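Local coordinates for toxin secretion ATP-binding protein (Vibrio parahaemolyticus RIMD 2210633, PDB 3B79) that probably serves as an ATP-driven ABC-type exporter in toxin secretion, of which this chain is the N-terminal peptidase C39-like domain, at residues M4-L12 and G37-A48; G52-L62 and Y117-Q127. All blocks are in the same frame, centred on the assembly; numbering follows the deposited sequence. Where two conformers were deposited one is given.

Interaction 1: residues M4-L12 and G37-A48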
loop_
_atom_site.group_PDB
_atom_site.type_symbol
_atom_site.label_atom_id
_atom_site.label_comp_id
_atom_site.label_asym_id
_atom_site.label_seq_id
_atom_site.Cartn_x
_atom_site.Cartn_y
_atom_site.Cartn_z
HETATM N N MSE A 4 9.089 -4.245 11.141
HETATM C CA MSE A 4 8.226 -4.814 10.098
HETATM C C MSE A 4 9.069 -5.287 8.910
HETATM O O MSE A 4 9.964 -4.569 8.469
HETATM C CB MSE A 4 7.210 -3.770 9.633
HETATM C CG MSE A 4 6.341 -4.220 8.490
HETATM SE SE MSE A 4 4.894 -5.388 9.015
HETATM C CE MSE A 4 3.889 -4.054 10.007
ATOM N N LYS A 5 8.791 -6.491 8.404
ATOM C CA LYS A 5 9.472 -7.019 7.202
ATOM C C LYS A 5 8.543 -7.275 6.017
ATOM O O LYS A 5 9.002 -7.483 4.894
ATOM C CB LYS A 5 10.216 -8.313 7.495
ATOM C CG LYS A 5 9.646 -9.073 8.657
ATOM C CD LYS A 5 10.546 -8.874 9.892
ATOM C CE LYS A 5 9.921 -9.455 11.163
ATOM N NZ LYS A 5 9.020 -10.630 10.873
ATOM N N ASP A 6 7.242 -7.260 6.270
ATOM C CA ASP A 6 6.260 -7.598 5.246
ATOM C C ASP A 6 5.808 -6.260 4.608
ATOM O O ASP A 6 5.090 -5.491 5.248
ATOM C CB ASP A 6 5.118 -8.323 5.942
ATOM C CG ASP A 6 4.008 -8.700 4.977
ATOM O OD1 ASP A 6 3.884 -8.081 3.904
ATOM O OD2 ASP A 6 3.243 -9.600 5.312
ATOM N N PRO A 7 6.212 -5.975 3.364
ATOM C CA PRO A 7 5.871 -4.656 2.808
ATOM C C PRO A 7 4.361 -4.435 2.621
ATOM O O PRO A 7 3.898 -3.324 2.847
ATOM C CB PRO A 7 6.560 -4.648 1.431
ATOM C CG PRO A 7 7.276 -5.883 1.292
ATOM C CD PRO A 7 7.052 -6.789 2.463
ATOM N N LEU A 8 3.605 -5.442 2.171
ATOM C CA LEU A 8 2.182 -5.269 1.962
ATOM C C LEU A 8 1.471 -5.074 3.285
ATOM O O LEU A 8 0.526 -4.280 3.372
ATOM C CB LEU A 8 1.570 -6.451 1.196
ATOM C CG LEU A 8 1.588 -6.437 -0.322
ATOM C CD1 LEU A 8 0.989 -7.731 -0.751
ATOM C CD2 LEU A 8 0.845 -5.247 -0.927
ATOM N N LEU A 9 1.883 -5.805 4.312
ATOM C CA LEU A 9 1.301 -5.632 5.636
ATOM C C LEU A 9 1.618 -4.224 6.157
ATOM O O LEU A 9 0.735 -3.552 6.720
ATOM C CB LEU A 9 1.827 -6.716 6.607
ATOM C CG LEU A 9 1.214 -6.663 8.028
ATOM C CD1 LEU A 9 -0.307 -6.726 8.018
ATOM C CD2 LEU A 9 1.790 -7.842 8.862
ATOM N N ASN A 10 2.856 -3.751 5.960
ATOM C CA ASN A 10 3.178 -2.393 6.386
ATOM C C ASN A 10 2.254 -1.388 5.692
ATOM O O ASN A 10 1.727 -0.445 6.314
ATOM C CB ASN A 10 4.652 -2.073 6.065
ATOM C CG ASN A 10 5.114 -0.763 6.690
ATOM O OD1 ASN A 10 5.160 0.325 6.022
ATOM N ND2 ASN A 10 5.375 -0.817 7.966
ATOM N N SER A 11 2.078 -1.570 4.383
ATOM C CA SER A 11 1.240 -0.633 3.631
ATOM C C SER A 11 -0.217 -0.676 4.131
ATOM O O SER A 11 -0.870 0.358 4.283
ATOM C CB SER A 11 1.289 -0.972 2.126
ATOM O OG SER A 11 2.614 -0.853 1.635
ATOM N N LEU A 12 -0.730 -1.888 4.395
ATOM C CA LEU A 12 -2.113 -2.017 4.851
ATOM C C LEU A 12 -2.294 -1.412 6.240
ATOM O O LEU A 12 -3.319 -0.773 6.505
ATOM C CB LEU A 12 -2.483 -3.509 4.892
ATOM C CG LEU A 12 -3.892 -3.802 5.387
ATOM C CD1 LEU A 12 -4.958 -3.161 4.490
ATOM C CD2 LEU A 12 -4.108 -5.332 5.510
ATOM N N GLY A 37 5.843 -16.314 5.307
ATOM C CA GLY A 37 5.454 -15.462 6.419
ATOM C C GLY A 37 4.891 -14.094 6.058
ATOM O O GLY A 37 4.791 -13.232 6.927
ATOM N N LYS A 38 4.534 -13.902 4.787
ATOM C CA LYS A 38 4.149 -12.586 4.277
ATOM C C LYS A 38 2.818 -12.618 3.525
ATOM O O LYS A 38 2.417 -13.612 2.893
ATOM C CB LYS A 38 5.200 -12.066 3.311
ATOM C CG LYS A 38 6.596 -11.771 3.931
ATOM C CD LYS A 38 7.522 -11.223 2.846
ATOM C CE LYS A 38 8.964 -10.921 3.322
ATOM N NZ LYS A 38 9.837 -10.460 2.147
ATOM N N LEU A 39 2.148 -11.479 3.583
ATOM C CA LEU A 39 0.995 -11.253 2.713
ATOM C C LEU A 39 1.419 -11.207 1.240
ATOM O O LEU A 39 2.574 -10.889 0.909
ATOM C CB LEU A 39 0.328 -9.932 3.078
ATOM C CG LEU A 39 -0.546 -9.905 4.323
ATOM C CD1 LEU A 39 -1.082 -8.497 4.490
ATOM C CD2 LEU A 39 -1.729 -10.854 4.194
ATOM N N THR A 40 0.478 -11.549 0.366
ATOM C CA THR A 40 0.667 -11.389 -1.085
ATOM C C THR A 40 -0.552 -10.629 -1.590
ATOM O O THR A 40 -1.530 -10.486 -0.873
ATOM C CB THR A 40 0.707 -12.761 -1.771
ATOM O OG1 THR A 40 -0.608 -13.312 -1.667
ATOM C CG2 THR A 40 1.728 -13.664 -1.119
ATOM N N PRO A 41 -0.509 -10.179 -2.852
ATOM C CA PRO A 41 -1.688 -9.521 -3.411
ATOM C C PRO A 41 -2.963 -10.384 -3.374
ATOM O O PRO A 41 -4.070 -9.855 -3.290
ATOM C CB PRO A 41 -1.271 -9.192 -4.852
ATOM C CG PRO A 41 0.238 -8.993 -4.732
ATOM C CD PRO A 41 0.642 -10.134 -3.785
ATOM N N PHE A 42 -2.784 -11.705 -3.422
ATOM C CA PHE A 42 -3.949 -12.588 -3.366
ATOM C C PHE A 42 -4.663 -12.579 -2.045
ATOM O O PHE A 42 -5.873 -12.850 -1.996
ATOM C CB PHE A 42 -3.517 -14.046 -3.681
ATOM C CG PHE A 42 -2.829 -14.170 -5.006
ATOM C CD1 PHE A 42 -3.574 -14.433 -6.176
ATOM C CD2 PHE A 42 -1.438 -14.068 -5.088
ATOM C CE1 PHE A 42 -2.933 -14.506 -7.410
ATOM C CE2 PHE A 42 -0.777 -14.166 -6.330
ATOM C CZ PHE A 42 -1.556 -14.390 -7.491
ATOM N N LEU A 43 -3.935 -12.324 -0.953
ATOM C CA LEU A 43 -4.518 -12.375 0.391
ATOM C C LEU A 43 -4.964 -11.016 0.905
ATOM O O LEU A 43 -5.648 -10.932 1.909
ATOM C CB LEU A 43 -3.498 -12.910 1.398
ATOM C CG LEU A 43 -3.446 -14.414 1.587
ATOM C CD1 LEU A 43 -3.306 -15.174 0.257
ATOM C CD2 LEU A 43 -2.282 -14.711 2.485
ATOM N N LEU A 44 -4.486 -9.958 0.263
ATOM C CA LEU A 44 -4.651 -8.597 0.782
ATOM C C LEU A 44 -6.117 -8.160 0.911
ATOM O O LEU A 44 -6.471 -7.457 1.862
ATOM C CB LEU A 44 -3.827 -7.594 -0.048
ATOM C CG LEU A 44 -3.952 -6.115 0.366
ATOM C CD1 LEU A 44 -3.278 -5.961 1.699
ATOM C CD2 LEU A 44 -3.369 -5.144 -0.652
ATOM N N PRO A 45 -6.982 -8.529 -0.049
ATOM C CA PRO A 45 -8.392 -8.192 0.212
ATOM C C PRO A 45 -8.938 -8.785 1.510
ATOM O O PRO A 45 -9.673 -8.101 2.218
ATOM C CB PRO A 45 -9.133 -8.733 -1.028
ATOM C CG PRO A 45 -8.103 -8.591 -2.116
ATOM C CD PRO A 45 -6.787 -9.016 -1.428
ATOM N N ARG A 46 -8.584 -10.029 1.824
ATOM C CA ARG A 46 -9.080 -10.633 3.080
ATOM C C ARG A 46 -8.422 -10.003 4.294
ATOM O O ARG A 46 -9.093 -9.835 5.336
ATOM C CB ARG A 46 -8.791 -12.121 3.088
ATOM C CG ARG A 46 -9.852 -12.885 2.360
ATOM C CD ARG A 46 -9.365 -14.352 2.213
ATOM N NE ARG A 46 -8.357 -14.370 1.164
ATOM C CZ ARG A 46 -7.672 -15.455 0.778
ATOM N NH1 ARG A 46 -7.787 -16.600 1.469
ATOM N NH2 ARG A 46 -6.827 -15.381 -0.205
ATOM N N ALA A 47 -7.130 -9.642 4.202
ATOM C CA ALA A 47 -6.499 -8.894 5.304
ATOM C C ALA A 47 -7.166 -7.539 5.499
ATOM O O ALA A 47 -7.374 -7.091 6.645
ATOM C CB ALA A 47 -5.000 -8.763 5.057
ATOM N N ALA A 48 -7.464 -6.863 4.400
ATOM C CA ALA A 48 -8.159 -5.578 4.509
ATOM C C ALA A 48 -9.525 -5.736 5.180
ATOM O O ALA A 48 -9.909 -4.913 6.020
ATOM C CB ALA A 48 -8.293 -4.951 3.134
HETATM O O HOH W 1 11.040 -7.391 3.244
HETATM O O HOH W 2 4.334 -8.651 1.343
HETATM O O HOH W 3 3.548 -10.984 7.652
#
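D6 and L8 meet K38 and L39 where the first turn of helix 7-12 runs against the loop leading into helix 44-48; the two helix axes stay 11.0 Å apart at an angle of 35°. D6 does double duty. As N-cap of its helix it accepts from L9 N through OD1, met from well above the carboxylate plane, while OD2 takes L39 N at 2.8 Å in a nearly straight bond on its syn side, tilted 30° from the carboxylate plane. With CG anti to the backbone N (chi1 179°), the carboxylate reaches past the side chain of K38 to the loop backbone. Two waters complete the grip: one donates to D6 OD1 and L39 O, the other to D6 OD2 and G37 O. The helix start would be expected to stabilise the negative charge held there.

Beyond D6 the contact turns apolar. L8 pushes CD1 against the T40-P41 peptide, 3.4 Å from T40 C, and its CD2 meets L44 CD2 in the modelled conformer of L44. L39 crosses L9 at about a right angle, CD1 lying 4.0 Å from L9 CB. L12, like L8, reaches helix 44-48, forking over it with CD2 at 3.6 Å from A47 CB and CD1 at 4.0 Å from A48 CB. This is an N-capped helix whose cap residue also binds the loop before the next helix, followed by apolar helix-helix packing, in a peptidase C39-like domain of the papain clan (CA).

Interaction 2: residues G52-L62 and Y117-Q127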
loop_
_atom_site.group_PDB
_atom_site.type_symbol
_atom_site.label_atom_id
_atom_site.label_comp_id
_atom_site.label_asym_id
_atom_site.label_seq_id
_atom_site.Cartn_x
_atom_site.Cartn_y
_atom_site.Cartn_z
ATOM N N GLY A 52 -11.394 -3.837 8.607
ATOM C CA GLY A 52 -12.579 -2.998 8.430
ATOM C C GLY A 52 -12.460 -2.179 7.179
ATOM O O GLY A 52 -13.180 -1.171 7.048
ATOM N N LEU A 53 -11.619 -2.632 6.232
ATOM C CA LEU A 53 -11.415 -1.956 4.946
ATOM C C LEU A 53 -11.865 -2.857 3.790
ATOM O O LEU A 53 -12.105 -4.036 3.988
ATOM C CB LEU A 53 -9.916 -1.612 4.755
ATOM C CG LEU A 53 -9.298 -0.650 5.797
ATOM C CD1 LEU A 53 -7.797 -0.679 5.666
ATOM C CD2 LEU A 53 -9.883 0.745 5.644
ATOM N N VAL A 54 -11.937 -2.284 2.610
ATOM C CA VAL A 54 -12.145 -3.022 1.383
ATOM C C VAL A 54 -10.980 -2.681 0.478
ATOM O O VAL A 54 -10.671 -1.478 0.282
ATOM C CB VAL A 54 -13.405 -2.584 0.663
ATOM C CG1 VAL A 54 -13.602 -3.469 -0.615
ATOM C CG2 VAL A 54 -14.603 -2.661 1.580
ATOM N N ALA A 55 -10.281 -3.708 -0.025
ATOM C CA ALA A 55 -9.168 -3.468 -0.930
ATOM C C ALA A 55 -9.395 -4.233 -2.213
ATOM O O ALA A 55 -9.702 -5.435 -2.189
ATOM C CB ALA A 55 -7.840 -3.906 -0.297
ATOM N N LYS A 56 -9.181 -3.566 -3.331
ATOM C CA LYS A 56 -9.435 -4.185 -4.636
ATOM C C LYS A 56 -8.279 -3.868 -5.590
ATOM O O LYS A 56 -7.900 -2.694 -5.735
ATOM C CB LYS A 56 -10.721 -3.627 -5.265
ATOM C CG LYS A 56 -11.013 -4.248 -6.662
ATOM C CD LYS A 56 -12.354 -3.789 -7.243
ATOM C CE LYS A 56 -12.273 -3.659 -8.794
ATOM N NZ LYS A 56 -12.750 -4.883 -9.541
ATOM N N GLU A 57 -7.722 -4.892 -6.248
ATOM C CA GLU A 57 -6.579 -4.690 -7.141
ATOM C C GLU A 57 -7.063 -4.231 -8.503
ATOM O O GLU A 57 -8.045 -4.749 -9.052
ATOM C CB GLU A 57 -5.783 -6.000 -7.289
ATOM C CG GLU A 57 -4.425 -5.769 -7.889
ATOM C CD GLU A 57 -3.595 -7.027 -7.910
ATOM O OE1 GLU A 57 -4.151 -8.118 -7.628
ATOM O OE2 GLU A 57 -2.393 -6.898 -8.184
ATOM N N ASN A 58 -6.351 -3.253 -9.047
ATOM C CA ASN A 58 -6.634 -2.691 -10.373
ATOM C C ASN A 58 -5.367 -2.471 -11.156
ATOM O O ASN A 58 -4.308 -2.373 -10.555
ATOM C CB ASN A 58 -7.366 -1.333 -10.277
ATOM C CG ASN A 58 -8.749 -1.400 -9.704
ATOM O OD1 ASN A 58 -9.122 -0.560 -8.864
ATOM N ND2 ASN A 58 -9.549 -2.272 -10.183
ATOM N N ARG A 59 -5.447 -2.301 -12.469
ATOM C CA ARG A 59 -4.312 -1.876 -13.272
ATOM C C ARG A 59 -4.495 -0.443 -13.687
ATOM O O ARG A 59 -5.586 -0.051 -14.149
ATOM C CB ARG A 59 -4.211 -2.714 -14.532
ATOM C CG ARG A 59 -3.650 -4.109 -14.232
ATOM C CD ARG A 59 -3.213 -4.814 -15.548
ATOM N NE ARG A 59 -2.423 -6.062 -15.312
ATOM C CZ ARG A 59 -2.967 -7.257 -15.119
ATOM N NH1 ARG A 59 -4.293 -7.406 -15.192
ATOM N NH2 ARG A 59 -2.184 -8.319 -14.944
ATOM N N ALA A 60 -3.440 0.358 -13.549
ATOM C CA ALA A 60 -3.426 1.727 -14.115
ATOM C C ALA A 60 -1.992 2.187 -14.209
ATOM O O ALA A 60 -1.157 1.833 -13.341
ATOM C CB ALA A 60 -4.169 2.720 -13.204
ATOM N N GLU A 61 -1.673 2.989 -15.218
ATOM C CA GLU A 61 -0.363 3.641 -15.227
ATOM C C GLU A 61 -0.324 4.635 -14.056
ATOM O O GLU A 61 -1.337 5.238 -13.715
ATOM C CB GLU A 61 -0.118 4.385 -16.552
ATOM C CG GLU A 61 -0.140 3.515 -17.788
ATOM C CD GLU A 61 0.040 4.269 -19.106
ATOM O OE1 GLU A 61 0.117 5.511 -19.133
ATOM O OE2 GLU A 61 0.102 3.577 -20.148
ATOM N N LEU A 62 0.861 4.849 -13.486
ATOM C CA LEU A 62 1.019 5.624 -12.230
ATOM C C LEU A 62 0.347 6.995 -12.320
ATOM O O LEU A 62 -0.326 7.434 -11.392
ATOM C CB LEU A 62 2.525 5.765 -11.916
ATOM C CG LEU A 62 2.807 6.470 -10.571
ATOM C CD1 LEU A 62 2.333 5.644 -9.399
ATOM C CD2 LEU A 62 4.336 6.713 -10.485
ATOM N N TYR A 117 7.317 0.761 -10.234
ATOM C CA TYR A 117 5.891 0.460 -10.185
ATOM C C TYR A 117 5.519 -0.571 -11.252
ATOM O O TYR A 117 5.961 -0.453 -12.399
ATOM C CB TYR A 117 5.129 1.776 -10.402
ATOM C CG TYR A 117 3.625 1.597 -10.503
ATOM C CD1 TYR A 117 2.919 0.982 -9.474
ATOM C CD2 TYR A 117 2.930 2.040 -11.623
ATOM C CE1 TYR A 117 1.542 0.817 -9.580
ATOM C CE2 TYR A 117 1.561 1.896 -11.697
ATOM C CZ TYR A 117 0.889 1.309 -10.675
ATOM O OH TYR A 117 -0.489 1.133 -10.767
ATOM N N THR A 118 4.719 -1.573 -10.873
ATOM C CA THR A 118 4.379 -2.666 -11.790
ATOM C C THR A 118 3.209 -2.367 -12.701
ATOM O O THR A 118 2.971 -3.132 -13.647
ATOM C CB THR A 118 3.961 -3.917 -10.997
ATOM O OG1 THR A 118 2.774 -3.622 -10.231
ATOM C CG2 THR A 118 5.094 -4.430 -10.119
ATOM N N GLY A 119 2.419 -1.329 -12.415
ATOM C CA GLY A 119 1.168 -1.124 -13.140
ATOM C C GLY A 119 -0.055 -1.619 -12.396
ATOM O O GLY A 119 -1.178 -1.471 -12.891
ATOM N N ARG A 120 0.145 -2.262 -11.241
ATOM C CA ARG A 120 -0.960 -2.795 -10.436
ATOM C C ARG A 120 -1.001 -2.087 -9.088
ATOM O O ARG A 120 0.054 -1.866 -8.463
ATOM C CB ARG A 120 -0.773 -4.294 -10.216
ATOM C CG ARG A 120 -0.800 -5.084 -11.523
ATOM C CD ARG A 120 -0.596 -6.596 -11.307
ATOM N NE ARG A 120 0.684 -6.993 -10.709
ATOM C CZ ARG A 120 1.893 -7.042 -11.265
ATOM N NH1 ARG A 120 2.122 -6.675 -12.548
ATOM N NH2 ARG A 120 2.889 -7.492 -10.476
ATOM N N TYR A 121 -2.200 -1.743 -8.620
ATOM C CA TYR A 121 -2.338 -1.088 -7.311
ATOM C C TYR A 121 -3.628 -1.560 -6.654
ATOM O O TYR A 121 -4.481 -2.150 -7.324
ATOM C CB TYR A 121 -2.340 0.463 -7.480
ATOM C CG TYR A 121 -3.645 0.970 -8.072
ATOM C CD1 TYR A 121 -4.638 1.468 -7.239
ATOM C CD2 TYR A 121 -3.874 0.944 -9.470
ATOM C CE1 TYR A 121 -5.860 1.873 -7.795
ATOM C CE2 TYR A 121 -5.082 1.359 -10.004
ATOM C CZ TYR A 121 -6.039 1.814 -9.158
ATOM O OH TYR A 121 -7.251 2.204 -9.690
ATOM N N PHE A 122 -3.767 -1.302 -5.350
ATOM C CA PHE A 122 -5.019 -1.537 -4.628
ATOM C C PHE A 122 -5.666 -0.241 -4.270
ATOM O O PHE A 122 -5.041 0.660 -3.660
ATOM C CB PHE A 122 -4.819 -2.352 -3.354
ATOM C CG PHE A 122 -4.465 -3.783 -3.639
ATOM C CD1 PHE A 122 -5.464 -4.759 -3.548
ATOM C CD2 PHE A 122 -3.158 -4.181 -3.951
ATOM C CE1 PHE A 122 -5.169 -6.085 -3.805
ATOM C CE2 PHE A 122 -2.881 -5.541 -4.198
ATOM C CZ PHE A 122 -3.898 -6.461 -4.130
ATOM N N LEU A 123 -6.949 -0.158 -4.630
ATOM C CA LEU A 123 -7.873 0.866 -4.148
ATOM C C LEU A 123 -8.401 0.446 -2.789
ATOM O O LEU A 123 -8.990 -0.639 -2.689
ATOM C CB LEU A 123 -9.080 0.943 -5.102
ATOM C CG LEU A 123 -10.289 1.735 -4.571
ATOM C CD1 LEU A 123 -9.980 3.231 -4.425
ATOM C CD2 LEU A 123 -11.528 1.562 -5.438
ATOM N N VAL A 124 -8.220 1.281 -1.760
ATOM C CA VAL A 124 -8.582 0.890 -0.398
ATOM C C VAL A 124 -9.569 1.906 0.134
ATOM O O VAL A 124 -9.331 3.132 0.001
ATOM C CB VAL A 124 -7.336 0.816 0.508
ATOM C CG1 VAL A 124 -7.742 0.265 1.876
ATOM C CG2 VAL A 124 -6.256 -0.067 -0.066
ATOM N N LYS A 125 -10.658 1.440 0.729
ATOM C CA LYS A 125 -11.670 2.343 1.296
ATOM C C LYS A 125 -12.232 1.663 2.542
ATOM O O LYS A 125 -11.974 0.491 2.798
ATOM C CB LYS A 125 -12.777 2.649 0.262
ATOM C CG LYS A 125 -13.580 1.424 -0.101
ATOM C CD LYS A 125 -14.596 1.738 -1.192
ATOM C CE LYS A 125 -15.368 0.482 -1.569
ATOM N NZ LYS A 125 -16.341 0.839 -2.685
ATOM N N LYS A 126 -12.990 2.413 3.339
ATOM C CA LYS A 126 -13.603 1.849 4.539
ATOM C C LYS A 126 -14.803 0.982 4.157
ATOM O O LYS A 126 -15.574 1.361 3.269
ATOM C CB LYS A 126 -14.053 2.997 5.455
ATOM C CG LYS A 126 -14.622 2.540 6.773
ATOM C CD LYS A 126 -15.086 3.754 7.627
ATOM C CE LYS A 126 -15.629 3.296 8.978
ATOM N NZ LYS A 126 -14.548 2.666 9.731
ATOM N N GLN A 127 -14.989 -0.151 4.850
ATOM C CA GLN A 127 -16.223 -0.965 4.726
ATOM C C GLN A 127 -17.470 -0.113 5.081
ATOM O O GLN A 127 -17.401 0.671 6.029
ATOM C CB GLN A 127 -16.182 -2.082 5.759
ATOM C CG GLN A 127 -15.392 -3.248 5.364
ATOM C CD GLN A 127 -15.421 -4.369 6.424
ATOM O OE1 GLN A 127 -16.286 -4.394 7.309
ATOM N NE2 GLN A 127 -14.444 -5.267 6.361
HETATM O O HOH W 4 -14.824 -0.195 9.059
HETATM O O HOH W 5 -11.692 -0.881 -2.484
HETATM O O HOH W 6 -0.134 -8.195 -8.382
HETATM O O HOH W 7 0.375 -5.641 -14.908
#
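Strands 53-59 and 120-126 pair antiparallel from L53-K126 to R59-R120, their axes 4.4 Å apart, with V54-K125, K56-L123 and N58-Y121 as the hydrogen-bonded pairs. At the G52 end, Q127 N adds a bond to G52 O. At the other, A60 N reaches G119 O where the chain turns its corner, and Y117 OH donates to A60 O at 2.7 Å in the carbonyl plane. L62 CD1 lies over one face of the Y117 ring, and G119 N over the opposite face.

On the A55, E57 and F122 side, E57 lays CB over the F122 ring, 3.9 Å from its centroid in a CH-pi contact, and its extended chain carries the carboxylate on, 15° from the ring plane. E57 OE2 and R120 NE form a long salt bridge at 4.0 Å, bridged by a water. Across the sheet, with CG set between the backbone N and the carbonyl carbon (chi1 74°), the Y121 ring brings CE2 to 3.5 Å from N58 CB and 3.6 Å from A60 CB. This is a regular antiparallel pair at the margin of the domain's six-stranded sheet: 53-59 is an outermost strand, and 120-126 joins it to strand 72-76.

Interaction 1 closes before interaction 2 opens along the chain, and their centres lie 13 Å apart. The connection is direct, since helix 44-51 runs into strand 53-59 through the Schellman turn at G52, with a probable hydrogen bond from L53 N to A48 O. Helix 44-51 also lies against the sheet face that carries A55 and F122: A48 touches A55, and P41 O, just before the helix, comes near the F122 ring. Helix 7-18 packs on the sheet as well, with L12 reaching L53 and P7, L8 and S11 touching strand 80-88. The two helices of interaction 1 thus lie side by side on the antiparallel sheet to which interaction 2 belongs, within a single peptidase C39-like domain.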